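Local coordinates for cell surface protein (PDB 4GT6) that is of unknown function but, as an extracellular protein built of BspA-type leucine-rich repeats, probably binds other proteins at the bacterial cell surface, at residues M7-G12 against V42-Y47; I17-A20 against A24-T27; I220-Y225 against S240-P245. All blocks are in the same frame, centred on the assembly; numbering follows the deposited sequence.

Interaction 1. Residues M7-G12 against V42-Y47. With EDO (1,2-ethanediol), chain Q; EDO (1,2-ethanediol), chain C; EDO (1,2-ethanediol), chain O.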
HETATM    1  N   MSE A   7      -6.990 -34.025  14.611  0.50 49.26           N
HETATM    2  CA  MSE A   7      -7.905 -34.315  15.727  0.50 49.35           C
HETATM    3  C   MSE A   7      -7.768 -33.253  16.823  0.50 48.01           C
HETATM    4  O   MSE A   7      -6.674 -33.052  17.365  0.50 46.56           O
HETATM    5  CB  MSE A   7      -7.650 -35.731  16.292  0.50 53.22           C
HETATM    6  CG  MSE A   7      -8.386 -36.038  17.611  0.50 62.13           C
HETATM    7 SE   MSE A   7     -10.337 -36.194  17.466  0.50 72.44          SE
HETATM    8  CE  MSE A   7     -10.779 -36.328  19.371  0.50 69.27           C
ATOM      9  N   ALA A   8      -8.891 -32.588  17.140  1.00 40.83           N
ATOM     10  CA  ALA A   8      -8.973 -31.521  18.137  1.00 37.40           C
ATOM     11  C   ALA A   8      -9.622 -31.978  19.438  1.00 37.44           C
ATOM     12  O   ALA A   8     -10.582 -32.748  19.434  1.00 38.47           O
ATOM     13  CB  ALA A   8      -9.737 -30.332  17.569  1.00 37.43           C
ATOM     14  N   TYR A   9      -9.120 -31.448  20.550  1.00 29.51           N
ATOM     15  CA  TYR A   9      -9.576 -31.717  21.911  1.00 28.17           C
ATOM     16  C   TYR A   9     -10.145 -30.449  22.517  1.00 28.82           C
ATOM     17  O   TYR A   9      -9.903 -29.376  21.973  1.00 25.86           O
ATOM     18  CB  TYR A   9      -8.405 -32.240  22.759  1.00 30.05           C
ATOM     19  CG  TYR A   9      -7.681 -33.389  22.096  1.00 33.32           C
ATOM     20  CD1 TYR A   9      -8.238 -34.666  22.064  1.00 36.63           C
ATOM     21  CD2 TYR A   9      -6.470 -33.189  21.445  1.00 33.99           C
ATOM     22  CE1 TYR A   9      -7.576 -35.728  21.446  1.00 38.06           C
ATOM     23  CE2 TYR A   9      -5.807 -34.239  20.813  1.00 35.48           C
ATOM     24  CZ  TYR A   9      -6.357 -35.509  20.830  1.00 44.68           C
ATOM     25  OH  TYR A   9      -5.709 -36.536  20.186  1.00 48.22           O
ATOM     26  N   THR A  10     -10.868 -30.560  23.641  1.00 24.76           N
ATOM     27  CA  THR A  10     -11.504 -29.424  24.306  1.00 24.60           C
ATOM     28  C   THR A  10     -10.980 -29.207  25.716  1.00 28.25           C
ATOM     29  O   THR A  10     -10.832 -30.159  26.492  1.00 26.54           O
ATOM     30  CB  THR A  10     -13.046 -29.647  24.346  1.00 30.50           C
ATOM     31  OG1 THR A  10     -13.529 -29.721  23.009  1.00 29.56           O
ATOM     32  CG2 THR A  10     -13.805 -28.540  25.080  1.00 28.56           C
ATOM     33  N   ASP A  11     -10.762 -27.930  26.064  1.00 23.18           N
ATOM     34  CA  ASP A  11     -10.448 -27.510  27.425  1.00 23.00           C
ATOM     35  C   ASP A  11     -11.199 -26.177  27.653  1.00 27.23           C
ATOM     36  O   ASP A  11     -10.782 -25.114  27.167  1.00 24.17           O
ATOM     37  CB  ASP A  11      -8.929 -27.434  27.708  1.00 24.51           C
ATOM     38  CG  ASP A  11      -8.567 -27.195  29.173  1.00 29.48           C
ATOM     39  OD1 ASP A  11      -9.475 -26.846  29.971  1.00 33.49           O
ATOM     40  OD2 ASP A  11      -7.378 -27.347  29.525  1.00 25.44           O
ATOM     41  N   GLY A  12     -12.340 -26.274  28.346  1.00 24.23           N
ATOM     42  CA  GLY A  12     -13.221 -25.135  28.563  1.00 23.59           C
ATOM     43  C   GLY A  12     -13.800 -24.643  27.251  1.00 25.55           C
ATOM     44  O   GLY A  12     -14.272 -25.438  26.433  1.00 23.65           O
ATOM     45  N   VAL A  42      -3.197 -25.989  28.327  1.00 18.75           N
ATOM     46  CA  VAL A  42      -4.390 -26.821  28.144  1.00 18.37           C
ATOM     47  C   VAL A  42      -4.039 -28.232  28.618  1.00 23.08           C
ATOM     48  O   VAL A  42      -2.867 -28.634  28.580  1.00 22.60           O
ATOM     49  CB  VAL A  42      -4.971 -26.814  26.702  1.00 21.00           C
ATOM     50  CG1 VAL A  42      -5.565 -25.443  26.344  1.00 20.20           C
ATOM     51  CG2 VAL A  42      -3.931 -27.251  25.668  1.00 20.30           C
ATOM     52  N   THR A  43      -5.054 -28.972  29.051  1.00 20.97           N
ATOM     53  CA  THR A  43      -4.866 -30.339  29.537  1.00 22.56           C
ATOM     54  C   THR A  43      -5.559 -31.329  28.610  1.00 28.15           C
ATOM     55  O   THR A  43      -6.676 -31.078  28.145  1.00 25.36           O
ATOM     56  CB  THR A  43      -5.380 -30.463  30.989  1.00 30.45           C
ATOM     57  OG1 THR A  43      -4.654 -29.536  31.798  1.00 31.82           O
ATOM     58  CG2 THR A  43      -5.203 -31.885  31.572  1.00 31.04           C
ATOM     59  N   HIS A  44      -4.870 -32.450  28.337  1.00 28.08           N
ATOM     60  CA  HIS A  44      -5.428 -33.588  27.625  1.00 30.71           C
ATOM     61  C   HIS A  44      -4.841 -34.880  28.204  1.00 32.58           C
ATOM     62  O   HIS A  44      -3.624 -35.067  28.218  1.00 29.67           O
ATOM     63  CB  HIS A  44      -5.242 -33.528  26.102  1.00 33.08           C
ATOM     64  CG  HIS A  44      -5.910 -34.691  25.438  1.00 38.70           C
ATOM     65  ND1 HIS A  44      -5.173 -35.703  24.842  1.00 41.80           N
ATOM     66  CD2 HIS A  44      -7.222 -35.042  25.432  1.00 41.73           C
ATOM     67  CE1 HIS A  44      -6.061 -36.599  24.438  1.00 41.81           C
ATOM     68  NE2 HIS A  44      -7.304 -36.249  24.780  1.00 42.26           N
ATOM     69  N   GLY A  45      -5.716 -35.741  28.707  1.00 31.11           N
ATOM     70  CA  GLY A  45      -5.301 -37.002  29.314  1.00 30.76           C
ATOM     71  C   GLY A  45      -4.428 -36.775  30.532  1.00 33.92           C
ATOM     72  O   GLY A  45      -4.789 -35.999  31.421  1.00 33.30           O
ATOM     73  N   ALA A  46      -3.235 -37.387  30.525  1.00 30.93           N
ATOM     74  CA  ALA A  46      -2.251 -37.313  31.613  1.00 30.41           C
ATOM     75  C   ALA A  46      -1.301 -36.109  31.490  1.00 30.54           C
ATOM     76  O   ALA A  46      -0.446 -35.944  32.363  1.00 30.83           O
ATOM     77  CB  ALA A  46      -1.426 -38.597  31.640  1.00 31.75           C
ATOM     78  N   TYR A  47      -1.423 -35.287  30.423  1.00 24.24           N
ATOM     79  CA  TYR A  47      -0.448 -34.216  30.203  1.00 22.38           C
ATOM     80  C   TYR A  47      -1.024 -32.815  30.080  1.00 24.64           C
ATOM     81  O   TYR A  47      -2.156 -32.612  29.649  1.00 25.05           O
ATOM     82  CB  TYR A  47       0.408 -34.497  28.939  1.00 22.94           C
ATOM     83  CG  TYR A  47       1.099 -35.850  28.953  1.00 24.14           C
ATOM     84  CD1 TYR A  47       2.288 -36.042  29.653  1.00 25.05           C
ATOM     85  CD2 TYR A  47       0.582 -36.927  28.238  1.00 26.08           C
ATOM     86  CE1 TYR A  47       2.924 -37.291  29.674  1.00 25.62           C
ATOM     87  CE2 TYR A  47       1.203 -38.181  28.260  1.00 27.36           C
ATOM     88  CZ  TYR A  47       2.378 -38.357  28.971  1.00 30.78           C
ATOM     89  OH  TYR A  47       2.985 -39.598  28.979  1.00 29.57           O
TER
HETATM   90  C1  EDO Q 915      -9.562 -30.641  31.593  1.00 81.56           C
HETATM   91  O1  EDO Q 915     -10.598 -29.695  31.386  1.00 82.31           O
HETATM   92  C2  EDO Q 915      -9.487 -31.592  30.375  1.00 80.98           C
HETATM   93  O2  EDO Q 915      -9.206 -30.836  29.208  1.00 80.35           O
HETATM   94  C1  EDO C 901     -13.545 -31.199  19.913  1.00 79.31           C
HETATM   95  O1  EDO C 901     -13.361 -31.734  21.214  1.00 78.61           O
HETATM   96  C2  EDO C 901     -14.793 -31.838  19.264  1.00 80.58           C
HETATM   97  O2  EDO C 901     -14.957 -31.328  17.949  1.00 81.59           O
HETATM   98  C1  EDO O 913      -2.058 -33.113  35.267  1.00 74.60           C
HETATM   99  O1  EDO O 913      -0.955 -33.191  34.380  1.00 75.35           O
HETATM  100  C2  EDO O 913      -3.376 -33.283  34.482  1.00 73.42           C
HETATM  101  O2  EDO O 913      -3.385 -34.525  33.797  1.00 72.21           O
HETATM  102  O   HOH W   1      -8.836 -32.087  26.858  1.00 40.63           O
HETATM  103  O   HOH W   2      -6.129 -27.110  31.927  1.00 39.32           O
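D11 and H44 bury the most surface here, closely followed by Y9; D11 works at one point between the strands 9-11 and 42-44, and Y9 and H44 together at another. The two strands are too far apart to pair, their axes 6.9 Å apart at closest and steeply inclined to one another, which leaves side chains to bridge them. D11 does so by a direct polar bond. With CG swung opposite the backbone N (chi1 -172°), its carboxylate reaches across V42, and OD2 accepts the backbone N-H of T43 at 2.9 Å. The donor meets OD2 on its anti side and 21° out of the carboxylate plane. The same oxygen packs against V42 CA at 3.3 Å and takes a further bond from a water that also touches T43 OG1, so two donors grip it. H44 and Y9 supply the aromatic half. Their rings lie face to face, centroids 3.8 Å apart and planes 26° from parallel, but they are displaced: H44 NE2 comes within 3.3 Å of Y9 CD1, so the imidazole sits over the CD1-CE1 side of the phenol ring and leaves OH outside the overlap. Between these two contacts a second water donates to T10 O and to T43 O, joining the strands where no direct bond does; a 1,2-ethanediol, probably from the crystallisation liquor, bonds to the same T43 O. Behind the contact, Y9 also rests on L18, and V42 is packed on F16 and Y49. H44 is the first residue of a type II' turn ending at Y47, with G45 at its second position, where positive phi suits glycine. Within one mixed N-terminal sheet, side chains thus join its first strand, 9-11, to the two-residue beta hairpin 41-44/47-54 without direct strand pairing.

Interaction 2. Residues I17-A20 against A24-T27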
ATOM      1  N   ILE A  17      -5.261 -28.620  19.091  1.00 17.49           N
ATOM      2  CA  ILE A  17      -4.567 -29.785  18.534  1.00 17.83           C
ATOM      3  C   ILE A  17      -3.186 -29.859  19.220  1.00 22.43           C
ATOM      4  O   ILE A  17      -2.718 -28.859  19.785  1.00 19.30           O
ATOM      5  CB  ILE A  17      -4.473 -29.764  16.988  1.00 20.61           C
ATOM      6  CG1 ILE A  17      -3.651 -28.549  16.474  1.00 19.57           C
ATOM      7  CG2 ILE A  17      -5.881 -29.848  16.356  1.00 22.37           C
ATOM      8  CD1 ILE A  17      -3.210 -28.598  14.997  1.00 28.03           C
ATOM      9  N   LEU A  18      -2.551 -31.031  19.155  1.00 20.89           N
ATOM     10  CA  LEU A  18      -1.243 -31.253  19.766  1.00 21.83           C
ATOM     11  C   LEU A  18      -0.162 -31.160  18.720  1.00 25.53           C
ATOM     12  O   LEU A  18      -0.284 -31.728  17.630  1.00 26.65           O
ATOM     13  CB  LEU A  18      -1.218 -32.615  20.499  1.00 23.02           C
ATOM     14  CG  LEU A  18      -2.380 -32.856  21.489  1.00 28.15           C
ATOM     15  CD1 LEU A  18      -2.341 -34.280  22.067  1.00 30.14           C
ATOM     16  CD2 LEU A  18      -2.397 -31.815  22.620  1.00 29.82           C
ATOM     17  N   ASN A  19       0.904 -30.411  19.050  1.00 20.26           N
ATOM     18  CA  ASN A  19       2.064 -30.193  18.186  1.00 18.88           C
ATOM     19  C   ASN A  19       3.152 -31.242  18.455  1.00 21.63           C
ATOM     20  O   ASN A  19       3.170 -31.844  19.536  1.00 21.34           O
ATOM     21  CB  ASN A  19       2.598 -28.790  18.423  1.00 17.93           C
ATOM     22  CG  ASN A  19       1.546 -27.739  18.138  1.00 28.45           C
ATOM     23  OD1 ASN A  19       0.720 -27.899  17.243  1.00 26.63           O
ATOM     24  ND2 ASN A  19       1.526 -26.682  18.920  1.00 20.14           N
ATOM     25  N   ALA A  20       4.060 -31.435  17.480  1.00 20.77           N
ATOM     26  CA  ALA A  20       5.167 -32.398  17.555  1.00 21.75           C
ATOM     27  C   ALA A  20       6.141 -32.102  18.722  1.00 24.69           C
ATOM     28  O   ALA A  20       6.849 -33.015  19.148  1.00 25.90           O
ATOM     29  CB  ALA A  20       5.939 -32.401  16.239  1.00 23.19           C
ATOM     30  N   ALA A  24       0.561 -27.040  22.407  1.00 15.58           N
ATOM     31  CA  ALA A  24      -0.755 -27.085  21.791  1.00 15.05           C
ATOM     32  C   ALA A  24      -0.988 -25.853  20.946  1.00 16.75           C
ATOM     33  O   ALA A  24      -0.437 -24.780  21.216  1.00 16.47           O
ATOM     34  CB  ALA A  24      -1.837 -27.174  22.862  1.00 16.03           C
ATOM     35  N   THR A  25      -1.840 -26.005  19.934  1.00 13.89           N
ATOM     36  CA  THR A  25      -2.311 -24.903  19.098  1.00 13.56           C
ATOM     37  C   THR A  25      -3.789 -24.762  19.331  1.00 17.60           C
ATOM     38  O   THR A  25      -4.504 -25.754  19.154  1.00 16.76           O
ATOM     39  CB  THR A  25      -1.999 -25.163  17.616  1.00 15.43           C
ATOM     40  OG1 THR A  25      -0.579 -25.190  17.441  1.00 16.05           O
ATOM     41  CG2 THR A  25      -2.665 -24.097  16.663  1.00 13.83           C
ATOM     42  N   ILE A  26      -4.260 -23.554  19.700  1.00 13.78           N
ATOM     43  CA  ILE A  26      -5.714 -23.275  19.831  1.00 15.17           C
ATOM     44  C   ILE A  26      -6.313 -23.297  18.431  1.00 17.09           C
ATOM     45  O   ILE A  26      -5.818 -22.591  17.560  1.00 16.45           O
ATOM     46  CB  ILE A  26      -5.979 -21.903  20.519  1.00 19.75           C
ATOM     47  CG1 ILE A  26      -5.407 -21.828  21.959  1.00 22.50           C
ATOM     48  CG2 ILE A  26      -7.490 -21.528  20.463  1.00 21.24           C
ATOM     49  CD1 ILE A  26      -5.819 -22.901  22.906  1.00 24.79           C
ATOM     50  N   THR A  27      -7.383 -24.073  18.208  1.00 15.02           N
ATOM     51  CA  THR A  27      -7.971 -24.149  16.864  1.00 14.36           C
ATOM     52  C   THR A  27      -9.402 -23.614  16.779  1.00 17.52           C
ATOM     53  O   THR A  27      -9.875 -23.358  15.675  1.00 17.45           O
ATOM     54  CB  THR A  27      -7.933 -25.598  16.349  1.00 20.97           C
ATOM     55  OG1 THR A  27      -8.581 -26.442  17.307  1.00 20.58           O
ATOM     56  CG2 THR A  27      -6.502 -26.083  16.061  1.00 20.87           C
TER
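Antiparallel pairing joins 17-20 to 24-27, with I17 and T25 as a hydrogen-bonded pair and L18 and A24 as the adjoining non-hydrogen-bonded one. I17 N donates to T25 O at 3.0 Å, and T25 N returns the bond to I17 O; that carbonyl is also approached by A24 CA in a C-H...O contact. I17 and T25 send their side chains to the same face of the sheet, where they run alongside each other. Because CG1 of I17 is wedged between the backbone N and the carbonyl carbon (chi1 63°), it lies 3.9 Å from T25 CB and 3.8 Å from the methyl CG2 of T27, whose side chain crosses it at about a right angle. Past the last bridge, N19 turns its amide across T25: ND2 donates to T25 OG1 at 3.0 Å, with the hydroxyl oxygen only 6° out of the amide plane. ND2 is also hydrogen-bonded to T23 OG1 in the connecting loop. Two threonine oxygens therefore hold one amide nitrogen, which would limit rotation of the N19 side chain and tie the loop to the hairpin end, while aliphatic packing by I17 and T27 extends the contact along the strands.

Interaction 3. Residues I220-Y225 against S240-P245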
ATOM      1  N   ILE A 220      16.953  11.185  -4.087  1.00 17.41           N
ATOM      2  CA  ILE A 220      17.745  12.203  -4.798  1.00 16.83           C
ATOM      3  C   ILE A 220      16.915  13.477  -4.820  1.00 19.69           C
ATOM      4  O   ILE A 220      15.800  13.484  -5.368  1.00 18.00           O
ATOM      5  CB  ILE A 220      18.098  11.708  -6.223  1.00 18.86           C
ATOM      6  CG1 ILE A 220      18.859  10.375  -6.204  1.00 18.79           C
ATOM      7  CG2 ILE A 220      18.874  12.782  -6.964  1.00 19.29           C
ATOM      8  CD1 ILE A 220      19.026   9.706  -7.590  1.00 23.93           C
ATOM      9  N   ASP A 221      17.420  14.535  -4.168  1.00 19.60           N
ATOM     10  CA  ASP A 221      16.691  15.807  -4.073  1.00 19.16           C
ATOM     11  C   ASP A 221      15.262  15.550  -3.507  1.00 24.34           C
ATOM     12  O   ASP A 221      14.254  16.009  -4.059  1.00 24.28           O
ATOM     13  CB  ASP A 221      16.664  16.524  -5.445  1.00 19.87           C
ATOM     14  CG  ASP A 221      15.926  17.862  -5.474  1.00 26.42           C
ATOM     15  OD1 ASP A 221      16.030  18.620  -4.487  1.00 24.46           O
ATOM     16  OD2 ASP A 221      15.244  18.143  -6.493  1.00 23.66           O
ATOM     17  N   ASN A 222      15.192  14.760  -2.421  1.00 20.82           N
ATOM     18  CA  ASN A 222      13.957  14.439  -1.674  1.00 19.30           C
ATOM     19  C   ASN A 222      12.862  13.768  -2.561  1.00 21.32           C
ATOM     20  O   ASN A 222      11.683  14.067  -2.445  1.00 21.31           O
ATOM     21  CB  ASN A 222      13.396  15.708  -1.006  1.00 18.91           C
ATOM     22  CG  ASN A 222      12.323  15.405   0.017  1.00 27.28           C
ATOM     23  OD1 ASN A 222      12.295  14.333   0.594  1.00 24.34           O
ATOM     24  ND2 ASN A 222      11.426  16.332   0.246  1.00 23.09           N
ATOM     25  N   VAL A 223      13.273  12.888  -3.452  1.00 17.09           N
ATOM     26  CA  VAL A 223      12.364  12.141  -4.319  1.00 15.95           C
ATOM     27  C   VAL A 223      12.883  10.721  -4.312  1.00 18.87           C
ATOM     28  O   VAL A 223      14.098  10.529  -4.374  1.00 18.62           O
ATOM     29  CB  VAL A 223      12.295  12.751  -5.757  1.00 19.73           C
ATOM     30  CG1 VAL A 223      11.443  11.888  -6.681  1.00 17.74           C
ATOM     31  CG2 VAL A 223      11.766  14.184  -5.732  1.00 19.80           C
ATOM     32  N   LEU A 224      11.983   9.713  -4.218  1.00 14.38           N
ATOM     33  CA  LEU A 224      12.456   8.333  -4.190  1.00 13.32           C
ATOM     34  C   LEU A 224      12.499   7.754  -5.592  1.00 15.94           C
ATOM     35  O   LEU A 224      11.521   7.850  -6.340  1.00 16.08           O
ATOM     36  CB  LEU A 224      11.543   7.468  -3.293  1.00 12.51           C
ATOM     37  CG  LEU A 224      12.051   6.047  -2.985  1.00 16.25           C
ATOM     38  CD1 LEU A 224      13.375   6.066  -2.180  1.00 15.44           C
ATOM     39  CD2 LEU A 224      10.974   5.276  -2.187  1.00 18.82           C
ATOM     40  N   TYR A 225      13.620   7.105  -5.913  1.00 13.73           N
ATOM     41  CA  TYR A 225      13.851   6.450  -7.197  1.00 14.16           C
ATOM     42  C   TYR A 225      14.208   4.999  -7.005  1.00 18.07           C
ATOM     43  O   TYR A 225      14.656   4.603  -5.928  1.00 17.50           O
ATOM     44  CB  TYR A 225      15.029   7.129  -7.959  1.00 15.11           C
ATOM     45  CG  TYR A 225      14.753   8.566  -8.340  1.00 15.78           C
ATOM     46  CD1 TYR A 225      15.059   9.609  -7.470  1.00 17.64           C
ATOM     47  CD2 TYR A 225      14.159   8.884  -9.561  1.00 16.78           C
ATOM     48  CE1 TYR A 225      14.737  10.936  -7.787  1.00 17.69           C
ATOM     49  CE2 TYR A 225      13.853  10.206  -9.898  1.00 17.14           C
ATOM     50  CZ  TYR A 225      14.158  11.229  -9.012  1.00 21.21           C
ATOM     51  OH  TYR A 225      13.848  12.533  -9.328  1.00 20.05           O
ATOM     52  N   SER A 240       3.928  14.048  -1.507  1.00 16.11           N
ATOM     53  CA  SER A 240       2.698  14.804  -1.791  1.00 16.18           C
ATOM     54  C   SER A 240       2.619  16.161  -1.090  1.00 19.78           C
ATOM     55  O   SER A 240       1.978  17.068  -1.611  1.00 19.49           O
ATOM     56  CB  SER A 240       1.472  13.981  -1.407  1.00 18.47           C
ATOM     57  OG  SER A 240       1.330  12.886  -2.301  1.00 24.36           O
ATOM     58  N   GLN A 241       3.264  16.302   0.076  1.00 16.63           N
ATOM     59  CA  GLN A 241       3.238  17.558   0.823  1.00 17.67           C
ATOM     60  C   GLN A 241       4.432  18.468   0.508  1.00 22.88           C
ATOM     61  O   GLN A 241       4.541  19.551   1.097  1.00 22.75           O
ATOM     62  CB  GLN A 241       3.118  17.283   2.338  1.00 19.00           C
ATOM     63  CG  GLN A 241       1.749  16.707   2.712  1.00 19.59           C
ATOM     64  CD  GLN A 241       0.618  17.675   2.444  1.00 28.12           C
ATOM     65  OE1 GLN A 241       0.717  18.873   2.703  1.00 26.08           O
ATOM     66  NE2 GLN A 241      -0.480  17.185   1.929  1.00 26.21           N
ATOM     67  N   ARG A 242       5.274  18.096  -0.474  1.00 20.31           N
ATOM     68  CA  ARG A 242       6.398  18.961  -0.888  1.00 19.96           C
ATOM     69  C   ARG A 242       5.828  20.274  -1.446  1.00 22.56           C
ATOM     70  O   ARG A 242       4.987  20.259  -2.351  1.00 23.12           O
ATOM     71  CB  ARG A 242       7.267  18.232  -1.906  1.00 19.15           C
ATOM     72  CG  ARG A 242       8.474  19.022  -2.304  1.00 24.89           C
ATOM     73  CD  ARG A 242       9.463  18.103  -2.945  1.00 18.01           C
ATOM     74  NE  ARG A 242      10.552  18.879  -3.535  1.00 23.74           N
ATOM     75  CZ  ARG A 242      11.653  18.323  -4.009  1.00 31.56           C
ATOM     76  NH1 ARG A 242      11.801  17.007  -3.984  1.00 25.72           N
ATOM     77  NH2 ARG A 242      12.625  19.079  -4.500  1.00 26.04           N
ATOM     78  N   GLU A 243       6.276  21.408  -0.902  1.00 19.98           N
ATOM     79  CA  GLU A 243       5.671  22.706  -1.234  1.00 20.27           C
ATOM     80  C   GLU A 243       6.162  23.408  -2.512  1.00 24.05           C
ATOM     81  O   GLU A 243       5.570  24.418  -2.900  1.00 21.92           O
ATOM     82  CB  GLU A 243       5.818  23.659  -0.042  1.00 22.41           C
ATOM     83  CG  GLU A 243       5.026  23.152   1.158  1.00 27.98           C
ATOM     84  CD  GLU A 243       4.953  24.059   2.371  1.00 47.69           C
ATOM     85  OE1 GLU A 243       5.147  25.286   2.218  1.00 42.16           O
ATOM     86  OE2 GLU A 243       4.611  23.549   3.462  1.00 42.27           O
ATOM     87  N   ASP A 244       7.206  22.900  -3.177  1.00 20.71           N
ATOM     88  CA  ASP A 244       7.716  23.571  -4.386  1.00 20.87           C
ATOM     89  C   ASP A 244       6.668  23.650  -5.495  1.00 23.51           C
ATOM     90  O   ASP A 244       6.093  22.630  -5.857  1.00 22.29           O
ATOM     91  CB  ASP A 244       8.966  22.852  -4.915  1.00 22.87           C
ATOM     92  CG  ASP A 244      10.044  22.767  -3.858  1.00 35.13           C
ATOM     93  OD1 ASP A 244      10.704  23.797  -3.602  1.00 40.38           O
ATOM     94  OD2 ASP A 244      10.109  21.741  -3.175  1.00 33.60           O
ATOM     95  N   PRO A 245       6.420  24.846  -6.059  1.00 22.59           N
ATOM     96  CA  PRO A 245       5.426  24.948  -7.139  1.00 22.40           C
ATOM     97  C   PRO A 245       5.865  24.229  -8.409  1.00 22.95           C
ATOM     98  O   PRO A 245       5.009  23.868  -9.191  1.00 22.77           O
ATOM     99  CB  PRO A 245       5.317  26.463  -7.394  1.00 24.89           C
ATOM    100  CG  PRO A 245       5.916  27.104  -6.207  1.00 30.08           C
ATOM    101  CD  PRO A 245       6.969  26.175  -5.714  1.00 24.86           C
TER
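A salt-bridge network of D221, R242 and D244 fastens the turn leading into strand 224-227 to the loop between strands 233-237 and 246-248, at the start of the beta hairpin 224-227/233-237 in the leucine-rich repeat array. R242 spans the gap, its chi1 near trans (-176°) carrying the extended chain straight out to the turn, and uses all three guanidinium nitrogens. NH1 donates to D221 O at 2.6 Å, approaching that carbonyl 15° from its plane, and makes a weak second bond to N222 O. NH2 faces the D221 carboxylate almost evenly, 3.4 Å from OD2 and the same from OD1; both bonds are weak, and the carboxylate stands nearly perpendicular to the guanidinium, 89° between planes. The firm ionic partner is on R242's own side, where NE meets D244 OD2 at 2.9 Å nearly in the guanidinium plane. V223 CG2 approaches NH1 obliquely at 3.3 Å, and CB of N222 lies alongside, while the N222 amide is engaged elsewhere by I210 and S208. The NE bond to D244 probably helps to set the rotation of the guanidinium, with NH1 turned to D221 O; the acidic groups on two sides would be expected to favour the charged guanidinium.

Along the chain the order is simple: the hairpin of interaction 2 lies between the two segments of interaction 1, and interaction 3 follows later. The first two are neighbours, centres about 9 Å apart, and touch directly: M7 O packs against I17 CG2, and V42 on A24. Both belong to the mixed N-terminal sheet, in which strands 9-11 and 14-18 are adjacent, and so form one unit at that end of the molecule. Interaction 3, its centre about 58 Å from that of interaction 1 and about 51 Å from that of interaction 2, is an independent local contact farther along the elongated repeat chain, where a loop meets the turn into edge strand 224-227 of a separate four-stranded sheet.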